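Local coordinates for protein thermospermine synthase (Medicago truncatula, PDB 6BQ6) that probably transfers an aminopropyl group from decarboxylated S-adenosylmethionine to spermidine, yielding thermospermine in plant polyamine biosynthesis, at residues 162-170 against 193-203; 58-69 against 72-83. All coordinates share one frame; numbering follows the deposited sequence.

Contact 1: residues 162-170 against 193-203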
loop_
_atom_site.group_PDB
_atom_site.type_symbol
_atom_site.label_atom_id
_atom_site.label_comp_id
_atom_site.label_asym_id
_atom_site.label_seq_id
_atom_site.Cartn_x
_atom_site.Cartn_y
_atom_site.Cartn_z
ATOM N N ASN B 162 4.978 31.476 -19.792
ATOM C CA ASN B 162 4.859 32.617 -18.893
ATOM C C ASN B 162 3.851 32.312 -17.836
ATOM O O ASN B 162 3.052 31.350 -17.937
ATOM C CB ASN B 162 4.502 33.912 -19.688
ATOM C CG ASN B 162 4.934 35.218 -19.000
ATOM O OD1 ASN B 162 5.632 35.208 -17.978
ATOM N ND2 ASN B 162 4.500 36.356 -19.560
ATOM N N ASP B 163 3.927 33.114 -16.787
ATOM C CA ASP B 163 2.863 33.253 -15.807
ATOM C C ASP B 163 1.671 33.879 -16.523
ATOM O O ASP B 163 1.838 34.892 -17.173
ATOM C CB ASP B 163 3.330 34.217 -14.731
ATOM C CG ASP B 163 2.277 34.468 -13.706
ATOM O OD1 ASP B 163 2.095 33.607 -12.836
ATOM O OD2 ASP B 163 1.621 35.520 -13.757
ATOM N N ALA B 164 0.488 33.286 -16.404
ATOM C CA ALA B 164 -0.695 33.776 -17.121
ATOM C C ALA B 164 -1.106 35.197 -16.692
ATOM O O ALA B 164 -1.584 35.960 -17.526
ATOM C CB ALA B 164 -1.866 32.802 -16.968
ATOM N N LYS B 165 -0.927 35.572 -15.412
ATOM C CA LYS B 165 -1.267 36.937 -14.981
ATOM C C LYS B 165 -0.383 37.936 -15.653
ATOM O O LYS B 165 -0.859 38.960 -16.150
ATOM C CB LYS B 165 -1.198 37.118 -13.431
ATOM C CG LYS B 165 -1.472 38.536 -12.962
ATOM C CD LYS B 165 -1.390 38.629 -11.433
ATOM C CE LYS B 165 -1.058 40.035 -10.937
ATOM N NZ LYS B 165 -2.276 40.857 -10.815
ATOM N N ALA B 166 0.916 37.672 -15.656
ATOM C CA ALA B 166 1.865 38.546 -16.342
ATOM C C ALA B 166 1.580 38.653 -17.811
ATOM O O ALA B 166 1.622 39.759 -18.378
ATOM C CB ALA B 166 3.282 38.017 -16.140
ATOM N N GLU B 167 1.298 37.506 -18.440
ATOM C CA GLU B 167 1.006 37.498 -19.883
ATOM C C GLU B 167 -0.224 38.312 -20.252
ATOM O O GLU B 167 -0.158 39.170 -21.140
ATOM C CB GLU B 167 0.845 36.074 -20.389
ATOM C CG GLU B 167 0.757 35.935 -21.877
ATOM C CD GLU B 167 2.013 36.371 -22.623
ATOM O OE1 GLU B 167 3.090 36.422 -21.995
ATOM O OE2 GLU B 167 1.915 36.585 -23.866
ATOM N N LEU B 168 -1.325 38.099 -19.527
ATOM C CA LEU B 168 -2.560 38.849 -19.787
ATOM C C LEU B 168 -2.390 40.358 -19.538
ATOM O O LEU B 168 -2.854 41.166 -20.339
ATOM C CB LEU B 168 -3.720 38.323 -18.952
ATOM C CG LEU B 168 -4.261 36.944 -19.394
ATOM C CD1 LEU B 168 -5.141 36.324 -18.318
ATOM C CD2 LEU B 168 -5.026 37.060 -20.696
ATOM N N GLU B 169 -1.745 40.698 -18.432
ATOM C CA GLU B 169 -1.584 42.105 -18.034
ATOM C C GLU B 169 -0.703 42.854 -18.987
ATOM O O GLU B 169 -0.915 44.044 -19.182
ATOM C CB GLU B 169 -0.973 42.222 -16.645
ATOM C CG GLU B 169 -1.989 41.895 -15.606
ATOM C CD GLU B 169 -1.615 42.318 -14.203
ATOM O OE1 GLU B 169 -0.409 42.276 -13.855
ATOM O OE2 GLU B 169 -2.586 42.642 -13.460
ATOM N N GLY B 170 0.271 42.164 -19.570
ATOM C CA GLY B 170 1.257 42.793 -20.443
ATOM C C GLY B 170 0.851 43.057 -21.863
ATOM O O GLY B 170 1.619 43.662 -22.611
ATOM N N LYS B 193 -2.939 32.803 -7.189
ATOM C CA LYS B 193 -3.306 34.163 -7.583
ATOM C C LYS B 193 -4.269 34.233 -8.771
ATOM O O LYS B 193 -4.971 35.235 -8.941
ATOM C CB LYS B 193 -2.080 35.010 -7.829
ATOM C CG LYS B 193 -1.249 34.576 -9.013
ATOM C CD LYS B 193 -0.042 35.477 -9.102
ATOM C CE LYS B 193 0.732 35.195 -10.366
ATOM N NZ LYS B 193 1.669 34.073 -10.157
ATOM N N LEU B 194 -4.301 33.171 -9.572
ATOM C CA LEU B 194 -5.160 33.117 -10.736
ATOM C C LEU B 194 -6.594 32.689 -10.420
ATOM O O LEU B 194 -7.388 32.467 -11.332
ATOM C CB LEU B 194 -4.530 32.218 -11.773
ATOM C CG LEU B 194 -3.086 32.583 -12.141
ATOM C CD1 LEU B 194 -2.417 31.534 -13.048
ATOM C CD2 LEU B 194 -2.951 33.913 -12.775
ATOM N N TYR B 195 -6.923 32.583 -9.129
ATOM C CA TYR B 195 -8.262 32.245 -8.667
ATOM C C TYR B 195 -8.820 33.343 -7.746
ATOM O O TYR B 195 -9.881 33.183 -7.176
ATOM C CB TYR B 195 -8.230 30.912 -7.906
ATOM C CG TYR B 195 -7.900 29.705 -8.712
ATOM C CD1 TYR B 195 -6.600 29.275 -8.877
ATOM C CD2 TYR B 195 -8.915 28.938 -9.253
ATOM C CE1 TYR B 195 -6.303 28.116 -9.603
ATOM C CE2 TYR B 195 -8.623 27.808 -9.997
ATOM C CZ TYR B 195 -7.341 27.380 -10.135
ATOM O OH TYR B 195 -7.123 26.249 -10.838
ATOM N N THR B 196 -8.121 34.472 -7.615
ATOM C CA THR B 196 -8.617 35.479 -6.694
ATOM C C THR B 196 -9.635 36.423 -7.352
ATOM O O THR B 196 -9.597 36.667 -8.582
ATOM C CB THR B 196 -7.469 36.308 -6.090
ATOM O OG1 THR B 196 -6.758 36.961 -7.137
ATOM C CG2 THR B 196 -6.514 35.438 -5.345
ATOM N N LYS B 197 -10.451 37.031 -6.494
ATOM C CA LYS B 197 -11.431 38.022 -6.893
ATOM C C LYS B 197 -10.761 39.142 -7.662
ATOM O O LYS B 197 -11.198 39.513 -8.756
ATOM C CB LYS B 197 -12.181 38.593 -5.699
ATOM C CG LYS B 197 -13.218 39.633 -6.067
ATOM C CD LYS B 197 -13.887 40.233 -4.825
ATOM C CE LYS B 197 -15.062 41.130 -5.219
ATOM N NZ LYS B 197 -14.618 42.451 -5.732
ATOM N N ASP B 198 -9.683 39.668 -7.100
ATOM C CA ASP B 198 -8.987 40.781 -7.756
ATOM C C ASP B 198 -8.375 40.391 -9.099
ATOM O O ASP B 198 -8.410 41.196 -10.043
ATOM C CB ASP B 198 -7.917 41.354 -6.857
ATOM C CG ASP B 198 -8.474 42.338 -5.821
ATOM O OD1 ASP B 198 -9.697 42.609 -5.777
ATOM O OD2 ASP B 198 -7.650 42.854 -5.025
ATOM N N PHE B 199 -7.811 39.183 -9.197
ATOM C CA PHE B 199 -7.353 38.680 -10.501
ATOM C C PHE B 199 -8.483 38.696 -11.538
ATOM O O PHE B 199 -8.347 39.237 -12.648
ATOM C CB PHE B 199 -6.719 37.285 -10.377
ATOM C CG PHE B 199 -6.422 36.650 -11.711
ATOM C CD1 PHE B 199 -5.393 37.146 -12.503
ATOM C CD2 PHE B 199 -7.263 35.717 -12.220
ATOM C CE1 PHE B 199 -5.147 36.624 -13.752
ATOM C CE2 PHE B 199 -7.021 35.168 -13.452
ATOM C CZ PHE B 199 -5.972 35.634 -14.227
ATOM N N TYR B 200 -9.604 38.114 -11.172
ATOM C CA TYR B 200 -10.717 38.002 -12.102
ATOM C C TYR B 200 -11.238 39.356 -12.494
ATOM O O TYR B 200 -11.459 39.587 -13.669
ATOM C CB TYR B 200 -11.840 37.204 -11.491
ATOM C CG TYR B 200 -11.587 35.744 -11.260
ATOM C CD1 TYR B 200 -10.894 34.949 -12.195
ATOM C CD2 TYR B 200 -12.128 35.117 -10.143
ATOM C CE1 TYR B 200 -10.704 33.580 -11.978
ATOM C CE2 TYR B 200 -11.969 33.761 -9.945
ATOM C CZ TYR B 200 -11.252 32.989 -10.869
ATOM O OH TYR B 200 -11.100 31.627 -10.653
ATOM N N GLU B 201 -11.399 40.250 -11.506
ATOM C CA GLU B 201 -11.963 41.578 -11.753
ATOM C C GLU B 201 -11.042 42.498 -12.511
ATOM O O GLU B 201 -11.499 43.182 -13.408
ATOM C CB GLU B 201 -12.379 42.261 -10.438
ATOM C CG GLU B 201 -13.371 43.418 -10.642
ATOM C CD GLU B 201 -13.818 44.034 -9.327
ATOM O OE1 GLU B 201 -14.562 45.057 -9.381
ATOM O OE2 GLU B 201 -13.440 43.483 -8.253
ATOM N N LEU B 202 -9.782 42.542 -12.122
ATOM C CA LEU B 202 -8.854 43.583 -12.551
ATOM C C LEU B 202 -7.912 43.121 -13.618
ATOM O O LEU B 202 -7.337 43.959 -14.289
ATOM C CB LEU B 202 -8.048 44.112 -11.359
ATOM C CG LEU B 202 -8.914 44.714 -10.246
ATOM C CD1 LEU B 202 -8.050 45.288 -9.131
ATOM C CD2 LEU B 202 -9.891 45.775 -10.767
ATOM N N THR B 203 -7.755 41.810 -13.831
ATOM C CA THR B 203 -6.807 41.294 -14.837
ATOM C C THR B 203 -7.530 40.537 -15.922
ATOM O O THR B 203 -7.332 40.788 -17.101
ATOM C CB THR B 203 -5.656 40.441 -14.205
ATOM O OG1 THR B 203 -4.878 41.224 -13.259
ATOM C CG2 THR B 203 -4.756 39.837 -15.260
#
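Lys165 and Leu194 bring the two backbones to 6.9 Å between their CA atoms, and Glu169 and Thr203 meet at the far end. Helices 164-169 and 197-203 run nearly parallel, their axes 17° apart and 11.3 Å from each other at closest approach. Asp163 caps the first helix, OD2 accepting from Ala166 N through its anti lone pair. Asp163 OD1 accepts a hydrogen bond from Lys193 NZ (2.8 Å), part of a salt bridge, on the syn side but 33° out of the carboxylate plane, so both carboxylate oxygens are held. The helices follow strands 157-161 and 175-181 of the Rossmann-like sheet, successive in the chain but separated there by 127-132 and 104-107, and Asp163 and Ala164 contact adenosine in another structure of this protein. Two residues on from Asp163, Lys165 gives its aliphatic stem to the packing: CB lies 3.7 Å from Leu194 CD2 and 4.0 Å from Phe199 CE1. Leu194 CA sits over one face of that ring, toward the rim, while Leu168 CD1 reaches its CZ obliquely. Turning at chi4 (85°), Lys165 brings NZ to Glu169 OE2. Thr203 OG1 donates to the same oxygen at 2.7 Å, both donors approaching from one face.

Contact 2: residues 58-69 against 72-83. With TER (N-(3-amino-propyl)-N-(5-aminopropyl)-1,4-diaminobutane), chain F.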
loop_
_atom_site.group_PDB
_atom_site.type_symbol
_atom_site.label_atom_id
_atom_site.label_comp_id
_atom_site.label_asym_id
_atom_site.label_seq_id
_atom_site.Cartn_x
_atom_site.Cartn_y
_atom_site.Cartn_z
ATOM N N ASP B 58 8.084 17.142 -10.757
ATOM C CA ASP B 58 8.437 15.870 -11.368
ATOM C C ASP B 58 7.347 15.467 -12.347
ATOM O O ASP B 58 6.206 15.814 -12.163
ATOM C CB ASP B 58 8.584 14.746 -10.334
ATOM C CG ASP B 58 9.773 14.954 -9.381
ATOM O OD1 ASP B 58 10.640 15.831 -9.630
ATOM O OD2 ASP B 58 9.809 14.241 -8.357
ATOM N N ILE B 59 7.752 14.753 -13.381
ATOM C CA ILE B 59 6.910 14.403 -14.500
ATOM C C ILE B 59 7.089 12.919 -14.728
ATOM O O ILE B 59 8.201 12.458 -14.749
ATOM C CB ILE B 59 7.361 15.162 -15.776
ATOM C CG1 ILE B 59 7.391 16.670 -15.481
ATOM C CG2 ILE B 59 6.429 14.804 -16.916
ATOM C CD1 ILE B 59 8.253 17.508 -16.388
ATOM N N ALA B 60 5.995 12.173 -14.881
ATOM C CA ALA B 60 6.050 10.721 -15.122
ATOM C C ALA B 60 4.925 10.341 -16.073
ATOM O O ALA B 60 3.844 10.934 -16.015
ATOM C CB ALA B 60 5.912 9.957 -13.809
ATOM N N LEU B 61 5.218 9.465 -17.027
ATOM C CA LEU B 61 4.211 8.844 -17.862
ATOM C C LEU B 61 4.199 7.337 -17.614
ATOM O O LEU B 61 5.223 6.647 -17.807
ATOM C CB LEU B 61 4.462 9.157 -19.316
ATOM C CG LEU B 61 3.372 8.751 -20.303
ATOM C CD1 LEU B 61 2.083 9.568 -20.207
ATOM C CD2 LEU B 61 3.931 8.790 -21.723
ATOM N N LEU B 62 3.052 6.860 -17.136
ATOM C CA LEU B 62 2.911 5.475 -16.700
ATOM C C LEU B 62 2.038 4.763 -17.669
ATOM O O LEU B 62 1.104 5.330 -18.150
ATOM C CB LEU B 62 2.256 5.423 -15.321
ATOM C CG LEU B 62 2.921 6.315 -14.285
ATOM C CD1 LEU B 62 2.214 6.162 -12.938
ATOM C CD2 LEU B 62 4.400 6.016 -14.118
ATOM N N ASP B 63 2.270 3.490 -17.890
ATOM C CA ASP B 63 1.368 2.704 -18.664
ATOM C C ASP B 63 0.606 1.847 -17.633
ATOM O O ASP B 63 1.168 0.973 -17.047
ATOM C CB ASP B 63 2.101 1.844 -19.667
ATOM C CG ASP B 63 1.171 0.948 -20.456
ATOM O OD1 ASP B 63 -0.069 0.999 -20.244
ATOM O OD2 ASP B 63 1.688 0.162 -21.284
ATOM N N THR B 64 -0.636 2.201 -17.395
ATOM C CA THR B 64 -1.461 1.540 -16.374
ATOM C C THR B 64 -2.425 0.603 -17.019
ATOM O O THR B 64 -2.896 0.850 -18.115
ATOM C CB THR B 64 -2.228 2.564 -15.507
ATOM O OG1 THR B 64 -3.367 3.069 -16.209
ATOM C CG2 THR B 64 -1.336 3.740 -15.134
ATOM N N LYS B 65 -2.784 -0.446 -16.296
ATOM C CA LYS B 65 -3.709 -1.434 -16.823
ATOM C C LYS B 65 -5.114 -0.886 -16.888
ATOM O O LYS B 65 -5.741 -0.956 -17.952
ATOM C CB LYS B 65 -3.617 -2.718 -16.030
ATOM C CG LYS B 65 -2.264 -3.417 -16.148
ATOM C CD LYS B 65 -2.309 -4.795 -15.494
ATOM C CE LYS B 65 -0.941 -5.436 -15.372
ATOM N NZ LYS B 65 -0.583 -6.101 -16.659
ATOM N N PRO B 66 -5.638 -0.305 -15.775
ATOM C CA PRO B 66 -7.032 0.105 -15.878
ATOM C C PRO B 66 -7.305 1.337 -16.782
ATOM O O PRO B 66 -8.336 1.405 -17.489
ATOM C CB PRO B 66 -7.420 0.362 -14.425
ATOM C CG PRO B 66 -6.149 0.658 -13.729
ATOM C CD PRO B 66 -5.120 -0.206 -14.409
ATOM N N PHE B 67 -6.377 2.278 -16.823
ATOM C CA PHE B 67 -6.644 3.557 -17.443
ATOM C C PHE B 67 -5.696 3.915 -18.587
ATOM O O PHE B 67 -5.738 5.039 -19.062
ATOM C CB PHE B 67 -6.656 4.643 -16.370
ATOM C CG PHE B 67 -7.696 4.410 -15.311
ATOM C CD1 PHE B 67 -9.020 4.304 -15.658
ATOM C CD2 PHE B 67 -7.345 4.247 -13.963
ATOM C CE1 PHE B 67 -10.006 4.087 -14.709
ATOM C CE2 PHE B 67 -8.335 4.016 -13.015
ATOM C CZ PHE B 67 -9.658 3.941 -13.390
ATOM N N GLY B 68 -4.879 2.979 -19.045
ATOM C CA GLY B 68 -3.865 3.297 -20.064
ATOM C C GLY B 68 -2.770 4.228 -19.583
ATOM O O GLY B 68 -2.406 4.294 -18.377
ATOM N N LYS B 69 -2.236 4.988 -20.536
ATOM C CA LYS B 69 -1.128 5.846 -20.271
ATOM C C LYS B 69 -1.582 6.991 -19.391
ATOM O O LYS B 69 -2.612 7.632 -19.684
ATOM C CB LYS B 69 -0.546 6.360 -21.582
ATOM C CG LYS B 69 0.090 5.260 -22.411
ATOM C CD LYS B 69 0.632 5.813 -23.740
ATOM C CE LYS B 69 1.648 4.865 -24.399
ATOM N NZ LYS B 69 1.532 3.416 -24.002
ATOM N N VAL B 72 1.473 11.914 -14.766
ATOM C CA VAL B 72 1.537 12.248 -13.344
ATOM C C VAL B 72 2.514 13.371 -13.101
ATOM O O VAL B 72 3.642 13.292 -13.560
ATOM C CB VAL B 72 1.961 10.979 -12.565
ATOM C CG1 VAL B 72 2.043 11.192 -11.048
ATOM C CG2 VAL B 72 0.977 9.869 -12.896
ATOM N N LEU B 73 2.056 14.417 -12.389
ATOM C CA LEU B 73 2.902 15.562 -12.085
ATOM C C LEU B 73 3.008 15.678 -10.579
ATOM O O LEU B 73 1.984 15.760 -9.902
ATOM C CB LEU B 73 2.359 16.853 -12.654
ATOM C CG LEU B 73 2.254 16.947 -14.174
ATOM C CD1 LEU B 73 1.732 18.312 -14.588
ATOM C CD2 LEU B 73 3.548 16.615 -14.909
ATOM N N ASP B 74 4.234 15.622 -10.082
ATOM C CA ASP B 74 4.523 15.629 -8.627
ATOM C C ASP B 74 3.672 14.593 -7.887
ATOM O O ASP B 74 3.056 14.882 -6.872
ATOM C CB ASP B 74 4.357 17.052 -8.062
ATOM C CG ASP B 74 5.665 17.890 -8.128
ATOM O OD1 ASP B 74 6.800 17.341 -8.186
ATOM O OD2 ASP B 74 5.538 19.116 -8.082
ATOM N N GLY B 75 3.624 13.393 -8.458
ATOM C CA GLY B 75 2.866 12.272 -7.928
ATOM C C GLY B 75 1.356 12.384 -7.927
ATOM O O GLY B 75 0.674 11.575 -7.274
ATOM N N LYS B 76 0.823 13.373 -8.640
ATOM C CA LYS B 76 -0.603 13.557 -8.762
ATOM C C LYS B 76 -0.990 13.320 -10.206
ATOM O O LYS B 76 -0.486 13.957 -11.115
ATOM C CB LYS B 76 -1.001 14.948 -8.304
ATOM C CG LYS B 76 -0.467 15.298 -6.910
ATOM C CD LYS B 76 -1.521 15.937 -6.018
ATOM C CE LYS B 76 -1.882 17.351 -6.468
ATOM N NZ LYS B 76 -3.241 17.725 -5.967
ATOM N N LEU B 77 -1.852 12.341 -10.398
ATOM C CA LEU B 77 -2.397 12.049 -11.664
ATOM C C LEU B 77 -3.045 13.288 -12.269
ATOM O O LEU B 77 -3.843 13.989 -11.578
ATOM C CB LEU B 77 -3.428 10.971 -11.481
ATOM C CG LEU B 77 -4.186 10.588 -12.715
ATOM C CD1 LEU B 77 -3.322 9.807 -13.658
ATOM C CD2 LEU B 77 -5.398 9.794 -12.278
ATOM N N GLN B 78 -2.697 13.569 -13.532
ATOM C CA GLN B 78 -3.289 14.690 -14.285
ATOM C C GLN B 78 -4.292 14.228 -15.312
ATOM O O GLN B 78 -5.371 14.833 -15.498
ATOM C CB GLN B 78 -2.192 15.438 -15.033
ATOM C CG GLN B 78 -1.071 15.940 -14.176
ATOM C CD GLN B 78 -1.541 16.982 -13.212
ATOM O OE1 GLN B 78 -2.046 18.033 -13.620
ATOM N NE2 GLN B 78 -1.386 16.714 -11.921
ATOM N N SER B 79 -3.900 13.236 -16.091
ATOM C CA SER B 79 -4.656 12.811 -17.239
ATOM C C SER B 79 -4.425 11.363 -17.446
ATOM O O SER B 79 -3.278 10.943 -17.410
ATOM C CB SER B 79 -4.172 13.591 -18.467
ATOM O OG SER B 79 -4.400 12.895 -19.693
ATOM N N ALA B 80 -5.480 10.571 -17.615
ATOM C CA ALA B 80 -5.327 9.210 -18.089
ATOM C C ALA B 80 -5.893 9.034 -19.461
ATOM O O ALA B 80 -6.922 9.592 -19.826
ATOM C CB ALA B 80 -5.964 8.226 -17.142
ATOM N N GLU B 81 -5.283 8.147 -20.197
ATOM C CA GLU B 81 -5.644 7.940 -21.572
ATOM C C GLU B 81 -7.104 7.542 -21.795
ATOM O O GLU B 81 -7.722 8.014 -22.761
ATOM C CB GLU B 81 -4.698 6.887 -22.158
ATOM C CG GLU B 81 -4.903 6.529 -23.601
ATOM C CD GLU B 81 -3.872 5.488 -24.094
ATOM O OE1 GLU B 81 -3.358 4.679 -23.285
ATOM O OE2 GLU B 81 -3.538 5.549 -25.301
ATOM N N THR B 82 -7.643 6.653 -20.970
ATOM C CA THR B 82 -8.963 6.136 -21.251
ATOM C C THR B 82 -10.050 7.188 -21.023
ATOM O O THR B 82 -11.105 7.066 -21.606
ATOM C CB THR B 82 -9.333 4.909 -20.393
ATOM O OG1 THR B 82 -9.100 5.194 -19.005
ATOM C CG2 THR B 82 -8.506 3.724 -20.812
ATOM N N ASP B 83 -9.845 8.130 -20.100
ATOM C CA ASP B 83 -10.889 9.047 -19.756
ATOM C C ASP B 83 -10.570 10.522 -19.740
ATOM O O ASP B 83 -11.462 11.314 -19.377
ATOM C CB ASP B 83 -11.607 8.641 -18.441
ATOM C CG ASP B 83 -10.715 8.593 -17.232
ATOM O OD1 ASP B 83 -9.657 9.224 -17.217
ATOM O OD2 ASP B 83 -11.082 7.889 -16.254
HETATM N N1 TER F . -1.245 21.848 -14.687
HETATM C C2 TER F . -2.193 21.463 -15.711
HETATM C C3 TER F . -3.613 21.538 -15.158
HETATM C C4 TER F . -3.914 20.482 -14.127
HETATM N N5 TER F . -5.329 20.435 -13.840
HETATM C C6 TER F . -6.051 19.187 -13.940
HETATM C C7 TER F . -7.140 19.093 -12.883
HETATM C C8 TER F . -7.469 17.630 -12.645
HETATM N N9 TER F . -6.626 17.023 -11.638
HETATM C C10 TER F . -6.821 15.628 -11.340
HETATM C C11 TER F . -6.466 15.225 -9.926
HETATM C C12 TER F . -7.041 13.830 -9.682
HETATM C C13 TER F . -6.477 13.153 -8.441
HETATM N N14 TER F . -6.311 14.098 -7.351
#
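Asp58 opens the contact with two bonds to Asp74: its N donates to Asp74 OD1 (2.9 Å), well above the carboxylate plane, and its O accepts from Asp74 N. Asp74 lies in a type I' turn, Leu73 to Lys76, that leads into strand 76-80. Ile59 and Leu73 form a non-hydrogen-bonded pair with side chains alongside each other, Ile59 CG1 3.9 Å from Leu73 CD2. Ala60 and Val72 follow as a hydrogen-bonded antiparallel pair, Val72 N to Ala60 O being nearly straight at 172°. Leu62 CD1 then meets Val72 CG2, a pair that Tyr31 also touches. At Thr64 the strand gives way to a loop pinned by an ST motif, Thr64 OG1 accepting from Phe67 N; the same hydroxyl also donates to Gly68 O. Phe67 packs its CB 3.7 Å from Ala80 CB and presents its ring edge to Thr82 OG1; its O accepts from Thr82 N at 3.1 Å. Leu39 of a neighbouring subunit packs on this phenylalanine. Lys69 and Glu81 close the loop reciprocally: Lys69 N donates to Glu81 OE1 (3.0 Å), and Lys69 O accepts from Glu81 N (2.8 Å). Glu81 reaches Lys69 N with an extended chain, chi1 -180° placing CG opposite the backbone N, and runs beside the lysine. Past the turn, Leu77 and Gln78 line the thermospermine pocket, Gln78 OE1 lying 3.1 Å from ligand C4. Both ends of the contact thus use a carboxylate to take up a backbone N-H, while the nearby carboxylates of Asp58 and Asp74 probably repel each other mildly.

From the N terminus, contact 2 comes first: residues 58-69 and 72-83 fold back on each other across a gap of two residues, closing a hairpin and its continuation within the four-stranded antiparallel sheet of the N-terminal region. Contact 1 opens only after that closure and brings together 162-170 and 193-203 over a connection of 22 residues that includes the whole of strand 175-181. The two are therefore in series, neither nested nor crossed. Contact 1 and contact 2 do not touch, their centres being about 29 Å apart. Contact 2 ties together strands of the N-terminal sheet, whose last strand, 76-80, borders the thermospermine pocket, whereas contact 1 joins two helices of the Rossmann-like domain beside residues that bind adenosine in another structure of the protein.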